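Local coordinates for COPII coat assembly protein SEC16 (Saccharomyces cerevisiae, PDB 3MZK) that helps initiate assembly of the COPII coat that forms transport vesicles at the endoplasmic reticulum, and takes part in cargo selection and autophagy, at residues N328-I333 and A363-E368. Residues are numbered along the deposited sequence; the frame is centred on the assembly and turned at random.
Sequences NTFESI and ASLLQE
L365 reaches across from helix 356-368 and sets one methyl, CD1, against both F330 and I333 at the start of helix 330-344. L365 CD1 lies 3.5 Å from F330 CE1, meeting the ring obliquely. The same methyl is 3.5 Å from I333 CD1. The other leucine methyl, L365 CD2, sits farther from the ring, at 4.2 Å from F330 CE1. I333 holds its CG1 arm extended (chi2 177°), which carries CD1 out to the leucine; its side chain also packs on Q358, Y361 and H362, one to two turns earlier in the leucine's own helix. No hydrogen bond joins the two segments.

Behind these apolar groups, T329 is the N-cap of helix 330-344, its OG1 accepting from S332 N at 3.1 Å and capping the first turn, from which F330 and I333 project. Just outside segment 363-368, the Y361 hydroxyl of the same helix hydrogen-bonds N328 O, a polar tie beside the apolar one. L63 of helix 61-65 packs on F330, while a basic side chain of another protein's chain makes a cation-pi contact with its ring. The contact joins consecutive helices 330-344 and 356-368 of the ACE1-Sec16-like, alpha-helical Sec23-binding domain, beside an interface with a second protein.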
loop_
_atom_site.group_PDB
_atom_site.type_symbol
_atom_site.label_atom_id
_atom_site.label_comp_id
_atom_site.label_asym_id
_atom_site.label_seq_id
_atom_site.Cartn_x
_atom_site.Cartn_y
_atom_site.Cartn_z
ATOM N N ASN B 328 27.742 9.978 -29.658
ATOM C CA ASN B 328 28.624 10.874 -30.411
ATOM C C ASN B 328 27.922 12.071 -31.058
ATOM O O ASN B 328 28.552 13.090 -31.359
ATOM C CB ASN B 328 29.411 10.097 -31.468
ATOM C CG ASN B 328 30.776 9.659 -30.970
ATOM O OD1 ASN B 328 31.422 10.370 -30.198
ATOM N ND2 ASN B 328 31.223 8.487 -31.411
ATOM N N THR B 329 26.619 11.946 -31.273
ATOM C CA THR B 329 25.857 12.993 -31.940
ATOM C C THR B 329 25.769 14.259 -31.079
ATOM O O THR B 329 25.706 14.179 -29.850
ATOM C CB THR B 329 24.444 12.497 -32.302
ATOM O OG1 THR B 329 23.662 12.338 -31.111
ATOM C CG2 THR B 329 24.520 11.160 -33.042
ATOM N N PHE B 330 25.768 15.423 -31.727
ATOM C CA PHE B 330 25.627 16.686 -31.009
ATOM C C PHE B 330 24.304 16.738 -30.238
ATOM O O PHE B 330 24.267 17.188 -29.088
ATOM C CB PHE B 330 25.749 17.880 -31.956
ATOM C CG PHE B 330 27.083 17.993 -32.619
ATOM C CD1 PHE B 330 28.136 17.182 -32.232
ATOM C CD2 PHE B 330 27.292 18.917 -33.633
ATOM C CE1 PHE B 330 29.377 17.286 -32.851
ATOM C CE2 PHE B 330 28.531 19.028 -34.255
ATOM C CZ PHE B 330 29.572 18.209 -33.860
ATOM N N GLU B 331 23.226 16.272 -30.870
ATOM C CA GLU B 331 21.927 16.197 -30.201
ATOM C C GLU B 331 22.054 15.460 -28.874
ATOM O O GLU B 331 21.584 15.936 -27.837
ATOM C CB GLU B 331 20.882 15.506 -31.084
ATOM C CG GLU B 331 20.542 16.247 -32.368
ATOM C CD GLU B 331 21.701 16.286 -33.348
ATOM O OE1 GLU B 331 22.448 15.283 -33.430
ATOM O OE2 GLU B 331 21.866 17.323 -34.034
ATOM N N SER B 332 22.703 14.299 -28.916
ATOM C CA SER B 332 22.910 13.487 -27.720
ATOM C C SER B 332 23.661 14.245 -26.630
ATOM O O SER B 332 23.303 14.171 -25.457
ATOM C CB SER B 332 23.659 12.201 -28.065
ATOM O OG SER B 332 23.847 11.401 -26.911
ATOM N N ILE B 333 24.706 14.970 -27.013
ATOM C CA ILE B 333 25.467 15.740 -26.039
ATOM C C ILE B 333 24.559 16.712 -25.300
ATOM O O ILE B 333 24.559 16.768 -24.071
ATOM C CB ILE B 333 26.595 16.539 -26.704
ATOM C CG1 ILE B 333 27.596 15.596 -27.362
ATOM C CG2 ILE B 333 27.298 17.430 -25.687
ATOM C CD1 ILE B 333 28.704 16.323 -28.091
ATOM N N ALA B 363 33.631 19.321 -24.512
ATOM C CA ALA B 363 34.690 20.327 -24.417
ATOM C C ALA B 363 35.728 20.164 -25.520
ATOM O O ALA B 363 36.226 21.142 -26.063
ATOM C CB ALA B 363 35.358 20.271 -23.054
ATOM N N SER B 364 36.056 18.920 -25.840
ATOM C CA SER B 364 36.989 18.629 -26.922
ATOM C C SER B 364 36.447 19.145 -28.251
ATOM O O SER B 364 37.192 19.693 -29.062
ATOM C CB SER B 364 37.246 17.124 -27.006
ATOM O OG SER B 364 38.315 16.829 -27.881
ATOM N N LEU B 365 35.145 18.971 -28.467
ATOM C CA LEU B 365 34.507 19.425 -29.698
ATOM C C LEU B 365 34.521 20.943 -29.836
ATOM O O LEU B 365 34.577 21.476 -30.946
ATOM C CB LEU B 365 33.077 18.907 -29.788
ATOM C CG LEU B 365 32.964 17.464 -30.274
ATOM C CD1 LEU B 365 31.545 16.963 -30.114
ATOM C CD2 LEU B 365 33.411 17.355 -31.718
ATOM N N LEU B 366 34.467 21.635 -28.706
ATOM C CA LEU B 366 34.546 23.087 -28.706
ATOM C C LEU B 366 35.938 23.551 -29.119
ATOM O O LEU B 366 36.081 24.525 -29.855
ATOM C CB LEU B 366 34.185 23.640 -27.330
ATOM C CG LEU B 366 32.714 23.484 -26.956
ATOM C CD1 LEU B 366 32.469 23.848 -25.493
ATOM C CD2 LEU B 366 31.852 24.326 -27.884
ATOM N N GLN B 367 36.959 22.846 -28.639
ATOM C CA GLN B 367 38.341 23.127 -29.013
ATOM C C GLN B 367 38.528 23.072 -30.520
ATOM O O GLN B 367 39.075 23.998 -31.112
ATOM C CB GLN B 367 39.288 22.122 -28.355
ATOM C CG GLN B 367 40.559 21.856 -29.158
ATOM C CD GLN B 367 41.743 22.631 -28.634
ATOM O OE1 GLN B 367 41.938 22.740 -27.425
ATOM N NE2 GLN B 367 42.538 23.183 -29.542
ATOM N N GLU B 368 38.085 21.982 -31.138
ATOM C CA GLU B 368 38.255 21.813 -32.575
ATOM C C GLU B 368 37.562 22.923 -33.365
ATOM O O GLU B 368 37.997 23.278 -34.454
ATOM C CB GLU B 368 37.758 20.442 -33.032
ATOM C CG GLU B 368 38.471 19.276 -32.384
ATOM C CD GLU B 368 38.365 17.992 -33.199
ATOM O OE1 GLU B 368 37.269 17.391 -33.246
ATOM O OE2 GLU B 368 39.385 17.584 -33.800
#